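Local coordinates for protein leucyl-tRNA synthetase (Giardia intestinalis, PDB 3PZ6) that probably charges tRNA(Leu) with leucine at the cost of ATP and, through the CP1 editing domain described here, deacylates wrongly charged tRNA, at residues Leu16-Tyr21 against Lys64-Gln69; Gly94-Trp99 against Ala196-Ile201; Leu154-Ala159 against Gln166-Pro171; Pro227-Pro232 against Gly272-Gly277. The protein carries 2 engineered substitutions. All coordinates share one frame; numbering follows the deposited sequence.

Contact 1 (Leu16-Tyr21 against Lys64-Gln69)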
loop_
_atom_site.group_PDB
_atom_site.type_symbol
_atom_site.label_atom_id
_atom_site.label_comp_id
_atom_site.label_asym_id
_atom_site.label_seq_id
_atom_site.Cartn_x
_atom_site.Cartn_y
_atom_site.Cartn_z
ATOM N N LEU A 16 -4.196 4.186 -2.562
ATOM C CA LEU A 16 -3.004 3.923 -3.345
ATOM C C LEU A 16 -3.353 4.054 -4.821
ATOM O O LEU A 16 -4.039 3.200 -5.386
ATOM C CB LEU A 16 -2.450 2.535 -3.026
ATOM C CG LEU A 16 -2.128 2.204 -1.570
ATOM C CD1 LEU A 16 -1.828 0.716 -1.438
ATOM C CD2 LEU A 16 -0.961 3.036 -1.048
ATOM N N GLU A 17 -2.891 5.136 -5.441
ATOM C CA GLU A 17 -3.273 5.436 -6.816
ATOM C C GLU A 17 -2.528 4.558 -7.809
ATOM O O GLU A 17 -1.296 4.585 -7.878
ATOM C CB GLU A 17 -3.047 6.916 -7.145
ATOM C CG GLU A 17 -3.766 7.377 -8.415
ATOM C CD GLU A 17 -3.396 8.792 -8.855
ATOM O OE1 GLU A 17 -3.360 9.034 -10.083
ATOM O OE2 GLU A 17 -3.147 9.660 -7.987
ATOM N N LEU A 18 -3.284 3.779 -8.571
ATOM C CA LEU A 18 -2.718 3.021 -9.667
ATOM C C LEU A 18 -2.263 4.009 -10.730
ATOM O O LEU A 18 -3.077 4.703 -11.333
ATOM C CB LEU A 18 -3.740 2.037 -10.231
ATOM C CG LEU A 18 -3.240 1.025 -11.266
ATOM C CD1 LEU A 18 -2.241 0.052 -10.656
ATOM C CD2 LEU A 18 -4.415 0.270 -11.850
ATOM N N ILE A 19 -0.953 4.078 -10.923
ATOM C CA ILE A 19 -0.333 5.034 -11.831
ATOM C C ILE A 19 -0.809 4.838 -13.265
ATOM O O ILE A 19 -0.798 3.731 -13.789
ATOM C CB ILE A 19 1.207 4.958 -11.751
ATOM C CG1 ILE A 19 1.668 5.288 -10.328
ATOM C CG2 ILE A 19 1.855 5.891 -12.767
ATOM C CD1 ILE A 19 3.133 5.050 -10.077
ATOM N N ASN A 20 -1.248 5.926 -13.884
ATOM C CA ASN A 20 -1.645 5.902 -15.280
ATOM C C ASN A 20 -0.492 6.405 -16.134
ATOM O O ASN A 20 -0.199 7.604 -16.168
ATOM C CB ASN A 20 -2.907 6.740 -15.498
ATOM C CG ASN A 20 -3.669 6.348 -16.751
ATOM O OD1 ASN A 20 -3.083 6.079 -17.799
ATOM N ND2 ASN A 20 -4.993 6.325 -16.647
ATOM N N TYR A 21 0.168 5.470 -16.811
ATOM C CA TYR A 21 1.339 5.787 -17.614
ATOM C C TYR A 21 0.982 6.434 -18.945
ATOM O O TYR A 21 1.834 7.056 -19.582
ATOM C CB TYR A 21 2.207 4.545 -17.806
ATOM C CG TYR A 21 2.890 4.112 -16.525
ATOM C CD1 TYR A 21 4.104 4.677 -16.141
ATOM C CD2 TYR A 21 2.314 3.156 -15.689
ATOM C CE1 TYR A 21 4.733 4.298 -14.968
ATOM C CE2 TYR A 21 2.938 2.769 -14.511
ATOM C CZ TYR A 21 4.149 3.346 -14.161
ATOM O OH TYR A 21 4.784 2.982 -13.003
ATOM N N LYS A 64 -1.419 -1.012 -17.347
ATOM C CA LYS A 64 -2.064 -0.854 -18.648
ATOM C C LYS A 64 -3.214 -1.846 -18.851
ATOM O O LYS A 64 -4.292 -1.464 -19.310
ATOM C CB LYS A 64 -1.036 -0.972 -19.780
ATOM N N ALA A 65 -2.989 -3.108 -18.490
ATOM C CA ALA A 65 -4.010 -4.144 -18.653
ATOM C C ALA A 65 -5.245 -3.891 -17.793
ATOM O O ALA A 65 -6.367 -4.148 -18.233
ATOM C CB ALA A 65 -3.434 -5.527 -18.376
ATOM N N ILE A 66 -5.036 -3.388 -16.574
ATOM C CA ILE A 66 -6.146 -3.001 -15.707
ATOM C C ILE A 66 -6.946 -1.863 -16.349
ATOM O O ILE A 66 -8.174 -1.914 -16.382
ATOM C CB ILE A 66 -5.675 -2.612 -14.285
ATOM C CG1 ILE A 66 -5.083 -3.831 -13.565
ATOM C CG2 ILE A 66 -6.828 -2.040 -13.472
ATOM C CD1 ILE A 66 -4.213 -3.496 -12.352
ATOM N N PHE A 67 -6.245 -0.857 -16.874
ATOM C CA PHE A 67 -6.900 0.273 -17.534
ATOM C C PHE A 67 -7.646 -0.153 -18.800
ATOM O O PHE A 67 -8.802 0.220 -18.989
ATOM C CB PHE A 67 -5.912 1.412 -17.834
ATOM C CG PHE A 67 -5.523 2.222 -16.624
ATOM C CD1 PHE A 67 -6.470 2.960 -15.927
ATOM C CD2 PHE A 67 -4.205 2.262 -16.192
ATOM C CE1 PHE A 67 -6.109 3.709 -14.807
ATOM C CE2 PHE A 67 -3.839 3.005 -15.075
ATOM C CZ PHE A 67 -4.790 3.730 -14.383
ATOM N N ASP A 68 -6.993 -0.948 -19.645
ATOM C CA ASP A 68 -7.618 -1.467 -20.866
ATOM C C ASP A 68 -8.933 -2.189 -20.579
ATOM O O ASP A 68 -9.903 -2.045 -21.325
ATOM C CB ASP A 68 -6.660 -2.392 -21.620
ATOM C CG ASP A 68 -5.613 -1.631 -22.416
ATOM O OD1 ASP A 68 -5.594 -0.381 -22.348
ATOM O OD2 ASP A 68 -4.804 -2.283 -23.115
ATOM N N GLN A 69 -8.951 -2.954 -19.490
ATOM C CA GLN A 69 -10.132 -3.684 -19.049
ATOM C C GLN A 69 -11.199 -2.730 -18.512
ATOM O O GLN A 69 -12.390 -2.931 -18.745
ATOM C CB GLN A 69 -9.736 -4.701 -17.977
ATOM C CG GLN A 69 -10.849 -5.629 -17.524
ATOM C CD GLN A 69 -10.575 -6.235 -16.160
ATOM O OE1 GLN A 69 -9.497 -6.787 -15.908
ATOM N NE2 GLN A 69 -11.557 -6.137 -15.269
#
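Ile-66 and Phe-67, on helix 61-71, meet the end of strand 10-18 and the turn after it, a worked example of one aromatic ring packed between a helix and the end of a strand. Ile-66 comes first: its CG2 lies 3.7 Å from Leu-18 CD2, and its CD1 also flanks that methyl, so the leucine tip sits against both branches. Leu-18 reaches them because its CG lies opposite the backbone N (chi1 -172°), which sends the chain out toward the helix. One residue on, the Phe-67 ring is wedged between two unlike groups. Over one face lies the amide of Asn-20, stacked with its plane turned only 24° from the ring and its ND2 3.3 Å above the ring plane, toward the rim. Over the opposite face comes Leu-18 CD2, 4.3 Å from Phe-67 CE2. At the edge, in the ring plane, Ile-19 O approaches Phe-67 CE2 at 3.4 Å; that carbonyl also accepts a hydrogen bond from Asn-63. Asn-20 is the N-cap of helix 21-25, its OD1 making a weak bond to Thr-22 N. The chemistry is thus mainly apolar and aromatic, the polarised ring edge probably favouring the carbonyl, while the capping amide doubles as a lid on the ring.

Contact 2 (Gly94-Trp99 against Ala196-Ile201)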
loop_
_atom_site.group_PDB
_atom_site.type_symbol
_atom_site.label_atom_id
_atom_site.label_comp_id
_atom_site.label_asym_id
_atom_site.label_seq_id
_atom_site.Cartn_x
_atom_site.Cartn_y
_atom_site.Cartn_z
ATOM N N GLY A 94 6.559 5.520 5.615
ATOM C CA GLY A 94 7.559 4.450 5.541
ATOM C C GLY A 94 7.238 3.313 4.586
ATOM O O GLY A 94 7.944 2.299 4.563
ATOM N N GLN A 95 6.180 3.478 3.796
ATOM C CA GLN A 95 5.758 2.477 2.808
ATOM C C GLN A 95 6.806 2.158 1.746
ATOM O O GLN A 95 7.297 3.051 1.050
ATOM C CB GLN A 95 4.495 2.938 2.098
ATOM C CG GLN A 95 3.255 2.916 2.944
ATOM C CD GLN A 95 2.137 3.617 2.257
ATOM O OE1 GLN A 95 2.103 4.848 2.193
ATOM N NE2 GLN A 95 1.219 2.846 1.700
ATOM N N THR A 96 7.122 0.873 1.621
ATOM C CA THR A 96 8.057 0.389 0.611
ATOM C C THR A 96 7.342 -0.340 -0.529
ATOM O O THR A 96 7.900 -0.522 -1.614
ATOM C CB THR A 96 9.041 -0.599 1.226
ATOM O OG1 THR A 96 8.298 -1.667 1.808
ATOM C CG2 THR A 96 9.888 0.069 2.286
ATOM N N ASN A 97 6.112 -0.764 -0.251
ATOM C CA ASN A 97 5.308 -1.571 -1.159
ATOM C C ASN A 97 3.919 -1.746 -0.557
ATOM O O ASN A 97 3.609 -1.154 0.481
ATOM C CB ASN A 97 5.962 -2.943 -1.399
ATOM C CG ASN A 97 6.038 -3.809 -0.127
ATOM O OD1 ASN A 97 5.273 -4.762 0.035
ATOM N ND2 ASN A 97 6.959 -3.474 0.771
ATOM N N CYS A 98 3.082 -2.549 -1.205
ATOM C CA CYS A 98 1.831 -2.990 -0.598
ATOM C C CYS A 98 1.573 -4.461 -0.937
ATOM O O CYS A 98 2.343 -5.066 -1.680
ATOM C CB CYS A 98 0.663 -2.088 -1.004
ATOM S SG CYS A 98 0.273 -2.099 -2.761
ATOM N N TRP A 99 0.508 -5.025 -0.368
ATOM C CA TRP A 99 0.247 -6.459 -0.440
ATOM C C TRP A 99 -1.151 -6.740 -0.965
ATOM O O TRP A 99 -2.103 -6.067 -0.584
ATOM C CB TRP A 99 0.359 -7.104 0.938
ATOM C CG TRP A 99 1.636 -6.896 1.683
ATOM C CD1 TRP A 99 1.787 -6.220 2.855
ATOM C CD2 TRP A 99 2.939 -7.398 1.341
ATOM N NE1 TRP A 99 3.095 -6.256 3.265
ATOM C CE2 TRP A 99 3.827 -6.972 2.357
ATOM C CE3 TRP A 99 3.442 -8.159 0.273
ATOM C CZ2 TRP A 99 5.196 -7.273 2.339
ATOM C CZ3 TRP A 99 4.795 -8.466 0.257
ATOM C CH2 TRP A 99 5.662 -8.017 1.289
ATOM N N ALA A 196 9.429 -9.489 7.369
ATOM C CA ALA A 196 9.707 -10.902 7.108
ATOM C C ALA A 196 9.379 -11.260 5.652
ATOM O O ALA A 196 10.214 -11.812 4.939
ATOM C CB ALA A 196 8.950 -11.802 8.085
ATOM N N CYS A 197 8.175 -10.912 5.208
ATOM C CA CYS A 197 7.785 -11.163 3.834
ATOM C C CYS A 197 8.640 -10.389 2.840
ATOM O O CYS A 197 9.065 -10.935 1.821
ATOM C CB CYS A 197 6.321 -10.841 3.609
ATOM S SG CYS A 197 5.809 -11.391 1.981
ATOM N N TYR A 198 8.901 -9.121 3.155
ATOM C CA TYR A 198 9.730 -8.267 2.321
ATOM C C TYR A 198 11.097 -8.920 2.104
ATOM O O TYR A 198 11.550 -9.057 0.966
ATOM C CB TYR A 198 9.844 -6.876 2.957
ATOM C CG TYR A 198 10.870 -5.961 2.323
ATOM C CD1 TYR A 198 10.520 -5.093 1.288
ATOM C CD2 TYR A 198 12.189 -5.957 2.766
ATOM C CE1 TYR A 198 11.468 -4.249 0.708
ATOM C CE2 TYR A 198 13.135 -5.124 2.192
ATOM C CZ TYR A 198 12.770 -4.273 1.168
ATOM O OH TYR A 198 13.723 -3.449 0.606
ATOM N N LYS A 199 11.721 -9.349 3.197
ATOM C CA LYS A 199 13.029 -10.017 3.169
ATOM C C LYS A 199 12.989 -11.382 2.466
ATOM O O LYS A 199 13.915 -11.741 1.747
ATOM C CB LYS A 199 13.573 -10.157 4.593
ATOM C CG LYS A 199 15.005 -10.592 4.696
ATOM C CD LYS A 199 15.252 -11.171 6.060
ATOM C CE LYS A 199 16.589 -11.875 6.137
ATOM N NZ LYS A 199 16.570 -12.893 7.223
ATOM N N ASP A 200 11.918 -12.138 2.679
ATOM C CA ASP A 200 11.685 -13.375 1.923
ATOM C C ASP A 200 11.720 -13.174 0.393
ATOM O O ASP A 200 12.347 -13.963 -0.322
ATOM C CB ASP A 200 10.357 -14.020 2.334
ATOM C CG ASP A 200 10.457 -14.794 3.640
ATOM O OD1 ASP A 200 11.590 -14.991 4.154
ATOM O OD2 ASP A 200 9.392 -15.210 4.154
ATOM N N ILE A 201 11.046 -12.125 -0.093
ATOM C CA ILE A 201 11.025 -11.803 -1.513
ATOM C C ILE A 201 12.432 -11.392 -1.960
ATOM O O ILE A 201 12.948 -11.906 -2.955
ATOM C CB ILE A 201 10.022 -10.656 -1.851
ATOM C CG1 ILE A 201 8.641 -10.869 -1.201
ATOM C CG2 ILE A 201 9.940 -10.415 -3.365
ATOM C CD1 ILE A 201 7.663 -11.717 -1.966
#
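Cys-197 carries its SG opposite the backbone N (chi1 -171°), while Trp-99 has its CG beside its own N and opposite the carbonyl carbon (chi1 -55°); these two torsions bring thiol and indole into a sulfur-aromatic contact. It illustrates how a helix, 192-202, can be seated against a strand, 97-100, that runs roughly crosswise to it in the main sheet of the editing domain. The sulfur approaches the six-membered ring obliquely: Cys-197 SG is 4.0 Å from the centroid of that Trp-99 ring and 38° off its normal. Cys-197 CB adds an apolar touch, 3.7 Å from Trp-99 CH2. At the indole edge, near its plane, Tyr-198 N lies 3.9 Å from Trp-99 CH2. The pyrrole end is held separately, since Trp-99 NE1 donates to Asp-194, earlier on the same helix, and this should fix how the indole is turned. Further along, the Tyr-198 ring meets Thr-96 and Asn-97 obliquely, its CD1 3.9 Å from Asn-97 ND2 and 4.1 Å from Thr-96 OG1, while its hydroxyl bonds to the carbonyl of Leu-220. Within segment 94-99, Asn-97 OD1 sits 3.3 Å above the Trp-99 ring plane, displaced toward the rim.

Contact 3 (Leu154-Ala159 against Gln166-Pro171)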
loop_
_atom_site.group_PDB
_atom_site.type_symbol
_atom_site.label_atom_id
_atom_site.label_comp_id
_atom_site.label_asym_id
_atom_site.label_seq_id
_atom_site.Cartn_x
_atom_site.Cartn_y
_atom_site.Cartn_z
ATOM N N LEU A 154 2.470 -7.013 -8.981
ATOM C CA LEU A 154 3.545 -6.271 -9.654
ATOM C C LEU A 154 3.078 -5.016 -10.429
ATOM O O LEU A 154 3.723 -4.593 -11.383
ATOM C CB LEU A 154 4.395 -7.201 -10.532
ATOM C CG LEU A 154 4.775 -8.555 -9.928
ATOM C CD1 LEU A 154 5.503 -9.399 -10.950
ATOM C CD2 LEU A 154 5.602 -8.411 -8.645
ATOM N N ALA A 155 1.961 -4.433 -10.002
ATOM C CA ALA A 155 1.547 -3.118 -10.475
ATOM C C ALA A 155 2.269 -2.047 -9.666
ATOM O O ALA A 155 2.858 -2.345 -8.622
ATOM C CB ALA A 155 0.050 -2.952 -10.337
ATOM N N THR A 156 2.237 -0.807 -10.149
ATOM C CA THR A 156 2.855 0.296 -9.425
ATOM C C THR A 156 1.814 1.300 -8.983
ATOM O O THR A 156 0.902 1.640 -9.739
ATOM C CB THR A 156 3.927 1.042 -10.245
ATOM O OG1 THR A 156 3.325 1.587 -11.413
ATOM C CG2 THR A 156 5.034 0.130 -10.656
ATOM N N VAL A 157 1.958 1.769 -7.753
ATOM C CA VAL A 157 1.052 2.762 -7.218
ATOM C C VAL A 157 1.809 3.976 -6.684
ATOM O O VAL A 157 3.011 3.903 -6.404
ATOM C CB VAL A 157 0.061 2.165 -6.149
ATOM C CG1 VAL A 157 -0.926 1.179 -6.809
ATOM C CG2 VAL A 157 0.799 1.511 -4.971
ATOM N N ARG A 158 1.103 5.097 -6.584
ATOM C CA ARG A 158 1.628 6.297 -5.951
ATOM C C ARG A 158 1.147 6.205 -4.517
ATOM O O ARG A 158 -0.058 6.208 -4.269
ATOM C CB ARG A 158 1.064 7.544 -6.632
ATOM C CG ARG A 158 1.955 8.795 -6.562
ATOM C CD ARG A 158 2.647 9.104 -7.913
ATOM N NE ARG A 158 1.674 9.405 -8.972
ATOM C CZ ARG A 158 1.931 9.413 -10.282
ATOM N NH1 ARG A 158 3.152 9.146 -10.743
ATOM N NH2 ARG A 158 0.950 9.687 -11.137
ATOM N N ALA A 159 2.075 6.068 -3.575
ATOM C CA ALA A 159 1.706 5.944 -2.170
ATOM C C ALA A 159 1.737 7.286 -1.458
ATOM O O ALA A 159 2.755 7.976 -1.456
ATOM C CB ALA A 159 2.601 4.953 -1.462
ATOM N N GLN A 166 7.012 5.933 -6.622
ATOM C CA GLN A 166 6.087 4.829 -6.843
ATOM C C GLN A 166 6.528 3.620 -6.034
ATOM O O GLN A 166 7.671 3.541 -5.613
ATOM C CB GLN A 166 5.993 4.463 -8.329
ATOM C CG GLN A 166 7.218 3.765 -8.922
ATOM C CD GLN A 166 8.231 4.752 -9.447
ATOM O OE1 GLN A 166 7.882 5.687 -10.171
ATOM N NE2 GLN A 166 9.493 4.560 -9.083
ATOM N N ILE A 167 5.611 2.685 -5.818
ATOM C CA ILE A 167 5.939 1.405 -5.188
ATOM C C ILE A 167 5.217 0.275 -5.911
ATOM O O ILE A 167 4.322 0.526 -6.706
ATOM C CB ILE A 167 5.618 1.386 -3.668
ATOM C CG1 ILE A 167 4.155 1.761 -3.407
ATOM C CG2 ILE A 167 6.578 2.296 -2.898
ATOM C CD1 ILE A 167 3.758 1.744 -1.927
ATOM N N PHE A 168 5.602 -0.964 -5.628
ATOM C CA PHE A 168 5.011 -2.113 -6.291
ATOM C C PHE A 168 4.017 -2.881 -5.419
ATOM O O PHE A 168 4.182 -2.989 -4.210
ATOM C CB PHE A 168 6.107 -3.052 -6.790
ATOM C CG PHE A 168 6.842 -2.535 -7.983
ATOM C CD1 PHE A 168 6.478 -2.941 -9.262
ATOM C CD2 PHE A 168 7.897 -1.640 -7.838
ATOM C CE1 PHE A 168 7.158 -2.464 -10.379
ATOM C CE2 PHE A 168 8.573 -1.152 -8.951
ATOM C CZ PHE A 168 8.208 -1.567 -10.222
ATOM N N VAL A 169 2.982 -3.409 -6.057
ATOM C CA VAL A 169 2.024 -4.282 -5.406
ATOM C C VAL A 169 2.647 -5.672 -5.330
ATOM O O VAL A 169 2.981 -6.257 -6.354
ATOM C CB VAL A 169 0.709 -4.367 -6.223
ATOM C CG1 VAL A 169 -0.246 -5.374 -5.600
ATOM C CG2 VAL A 169 0.056 -3.003 -6.354
ATOM N N LEU A 170 2.789 -6.200 -4.122
ATOM C CA LEU A 170 3.517 -7.442 -3.928
ATOM C C LEU A 170 2.653 -8.543 -3.286
ATOM O O LEU A 170 1.593 -8.249 -2.714
ATOM C CB LEU A 170 4.785 -7.180 -3.116
ATOM C CG LEU A 170 5.820 -6.207 -3.685
ATOM C CD1 LEU A 170 7.064 -6.259 -2.814
ATOM C CD2 LEU A 170 6.178 -6.523 -5.141
ATOM N N PRO A 171 3.099 -9.810 -3.390
ATOM C CA PRO A 171 2.320 -10.942 -2.921
ATOM C C PRO A 171 2.440 -11.222 -1.422
ATOM O O PRO A 171 3.546 -11.395 -0.898
ATOM C CB PRO A 171 2.893 -12.115 -3.737
ATOM C CG PRO A 171 4.275 -11.737 -4.002
ATOM C CD PRO A 171 4.316 -10.244 -4.098
#
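Thr-156 and Phe-168, a non-hydrogen-bonded antiparallel pair, lie side by side and point the same way, a textbook case of cross-strand packing in a beta hairpin. The threonine methyl covers the phenyl ring in a CH-pi contact: Thr-156 CG2 is 3.7 Å from the Phe-168 centroid and 23° off the ring normal. Leu-154 O meets the same ring at its edge, in plane, 3.8 Å from Phe-168 CD1. The other branch of the threonine, OG1, is hydrogen-bonded to the hydroxyl of Tyr-21.

On the opposite face of the sheet Val-157 and Ile-167 cross at a slant, with Val-157 CG2 3.7 Å from Ile-167 CG1. The isoleucine holds CG1 between its backbone N and carbonyl carbon (chi1 55°), and the extended chain beyond carries CD1 over to the methyl of Ala-159. Val-169 CG2 rests 4.0 Å from Ala-155 CB.

Val-157 and Ile-167 exchange two backbone bonds, each 2.9 Å from N to O. Beyond Thr-156 the pairing becomes irregular: Leu-154 N donates to Val-169 O, and Val-169 N to Ala-155 O, so two residues face one. With Leu-154 at a positive phi of 58°, this fits a G1-type beta bulge, here with leucine in the position often held by glycine. Beyond the paired residues, Leu-154 and Leu-170 meet about at right angles through their CD2 methyls. The chemistry implies a hairpin whose backbone polar atoms are largely paired across the strands and whose side chains pack in apolar surroundings: helix 216-219 covers Phe-168 and Leu-154, while Val-157 and Ala-159 pack beside Leu-16 of the neighbouring strand 10-18.

Contact 4 (Pro227-Pro232 against Gly272-Gly277)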
loop_
_atom_site.group_PDB
_atom_site.type_symbol
_atom_site.label_atom_id
_atom_site.label_comp_id
_atom_site.label_asym_id
_atom_site.label_seq_id
_atom_site.Cartn_x
_atom_site.Cartn_y
_atom_site.Cartn_z
ATOM N N PRO A 227 13.780 4.831 8.197
ATOM C CA PRO A 227 13.868 5.232 9.608
ATOM C C PRO A 227 12.812 6.275 10.006
ATOM O O PRO A 227 13.147 7.435 10.287
ATOM C CB PRO A 227 15.265 5.845 9.695
ATOM C CG PRO A 227 15.532 6.344 8.330
ATOM C CD PRO A 227 14.937 5.323 7.427
ATOM N N ILE A 228 11.546 5.866 10.033
ATOM C CA ILE A 228 10.446 6.815 10.238
ATOM C C ILE A 228 10.197 7.102 11.717
ATOM O O ILE A 228 9.830 8.215 12.092
ATOM C CB ILE A 228 9.127 6.373 9.533
ATOM C CG1 ILE A 228 8.703 4.968 9.968
ATOM C CG2 ILE A 228 9.302 6.401 8.031
ATOM C CD1 ILE A 228 7.220 4.695 9.795
ATOM N N ILE A 229 10.423 6.100 12.551
ATOM C CA ILE A 229 10.148 6.210 13.969
ATOM C C ILE A 229 11.346 5.719 14.770
ATOM O O ILE A 229 11.876 4.636 14.504
ATOM C CB ILE A 229 8.865 5.413 14.350
ATOM C CG1 ILE A 229 7.629 6.075 13.720
ATOM C CG2 ILE A 229 8.709 5.316 15.871
ATOM C CD1 ILE A 229 6.371 5.226 13.712
ATOM N N GLU A 230 11.780 6.534 15.728
ATOM C CA GLU A 230 12.800 6.130 16.676
ATOM C C GLU A 230 12.162 5.714 17.991
ATOM O O GLU A 230 11.466 6.493 18.645
ATOM C CB GLU A 230 13.812 7.254 16.927
ATOM C CG GLU A 230 14.881 6.878 17.961
ATOM C CD GLU A 230 15.851 8.001 18.281
ATOM O OE1 GLU A 230 15.809 9.063 17.617
ATOM O OE2 GLU A 230 16.674 7.818 19.206
ATOM N N ILE A 231 12.410 4.472 18.371
ATOM C CA ILE A 231 12.045 3.999 19.689
ATOM C C ILE A 231 13.290 4.020 20.580
ATOM O O ILE A 231 14.232 3.256 20.346
ATOM C CB ILE A 231 11.417 2.599 19.634
ATOM C CG1 ILE A 231 10.184 2.615 18.722
ATOM C CG2 ILE A 231 11.050 2.134 21.032
ATOM C CD1 ILE A 231 9.692 1.244 18.286
ATOM N N PRO A 232 13.309 4.919 21.589
ATOM C CA PRO A 232 14.388 4.982 22.581
ATOM C C PRO A 232 14.675 3.602 23.164
ATOM O O PRO A 232 13.741 2.871 23.510
ATOM C CB PRO A 232 13.805 5.884 23.673
ATOM C CG PRO A 232 12.834 6.763 22.946
ATOM C CD PRO A 232 12.247 5.910 21.867
ATOM N N GLY A 272 7.544 6.126 20.836
ATOM C CA GLY A 272 8.000 6.402 19.472
ATOM C C GLY A 272 8.007 7.865 19.088
ATOM O O GLY A 272 7.091 8.606 19.429
ATOM N N ILE A 273 9.055 8.277 18.384
ATOM C CA ILE A 273 9.204 9.663 17.934
ATOM C C ILE A 273 9.403 9.702 16.429
ATOM O O ILE A 273 10.300 9.052 15.896
ATOM C CB ILE A 273 10.374 10.379 18.656
ATOM C CG1 ILE A 273 9.959 10.738 20.085
ATOM C CG2 ILE A 273 10.807 11.642 17.892
ATOM C CD1 ILE A 273 11.109 10.814 21.048
ATOM N N MET A 274 8.543 10.450 15.751
ATOM C CA MET A 274 8.635 10.603 14.312
ATOM C C MET A 274 9.972 11.217 13.926
ATOM O O MET A 274 10.426 12.181 14.539
ATOM C CB MET A 274 7.481 11.460 13.792
ATOM C CG MET A 274 6.111 10.832 14.004
ATOM S SD MET A 274 5.841 9.296 13.084
ATOM C CE MET A 274 5.752 9.880 11.396
ATOM N N LYS A 275 10.601 10.648 12.908
ATOM C CA LYS A 275 11.917 11.104 12.472
ATOM C C LYS A 275 11.860 11.570 11.032
ATOM O O LYS A 275 12.774 12.226 10.546
ATOM C CB LYS A 275 12.943 9.977 12.623
ATOM C CG LYS A 275 13.226 9.575 14.061
ATOM C CD LYS A 275 14.463 10.271 14.610
ATOM C CE LYS A 275 14.156 11.629 15.170
ATOM N NZ LYS A 275 15.358 12.474 15.008
ATOM N N MET A 276 10.773 11.208 10.363
ATOM C CA MET A 276 10.531 11.573 8.975
ATOM C C MET A 276 9.097 12.054 8.823
ATOM O O MET A 276 8.264 11.839 9.703
ATOM C CB MET A 276 10.781 10.374 8.052
ATOM C CG MET A 276 12.248 9.998 7.891
ATOM S SD MET A 276 12.509 8.461 6.978
ATOM C CE MET A 276 11.782 8.886 5.381
ATOM N N GLY A 277 8.821 12.700 7.699
ATOM C CA GLY A 277 7.490 13.191 7.396
ATOM C C GLY A 277 7.273 14.592 7.931
ATOM O O GLY A 277 8.190 15.188 8.491
#
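Ile-228 O accepts the shortest bond of this contact, from Lys-275 N at 2.7 Å, with the donor tilted 34° out of the carbonyl plane. The CA of Met-274 also leans on that oxygen in a CA-H...O contact, so one carbonyl is approached by two neighbouring residues. Next along, Glu-230 and Ile-273 form a hydrogen-bonded antiparallel pair, Glu-230 N lying 2.9 Å from Ile-273 O and the reverse bond being slightly longer.

The side chains then sort by face. Ile-229 and Met-274 share the inner one, where the thioether turns back on itself (chi2 -65°, chi3 -70°) and puts Met-274 SD 3.7 Å from Ile-229 CG1; helix 284-297 packs against both residues. Ile-229 CG2 spreads over the backbone of Gly-272, 3.8 Å from its CA. On the other face the aliphatic part of Lys-275 runs across Glu-230, with Lys-275 CG 3.7 Å from Glu-230 CB. Their charged ends, Glu-230 OE1 and Lys-275 NZ, stay 4.3 Å apart, too far for a salt bridge though probably still attractive. Past the paired residues Met-276 SD nestles against the Pro-227 ring, 3.9 Å from its CG, and against Ile-228 CG2. Two short strands joined in this way, the second entered directly from helix 254-271, make a separate two-stranded antiparallel sheet bordered by helices.

How the contacts relate
Contacts 1, 2 and 3 all reach the mixed sheet of the editing domain. Contact 3 links the other two: strand 156-158 pairs with strand 10-18 of contact 1, and strand 167-171 with strand 97-100 of contact 2, each centre about 11 Å from that of contact 3. Helix 61-71 and helix 192-202 pack onto this sheet in contacts 1 and 2, whose centres are about 21 Å apart. Along the chain contact 1 closes first, contact 3 is nested within the loop closed by contact 2, and contact 4 follows. The last builds a separate small sheet, about 33 Å from contact 1 between centres; Ile-228 packing on Gly-94 is where contact 4 touches contact 2.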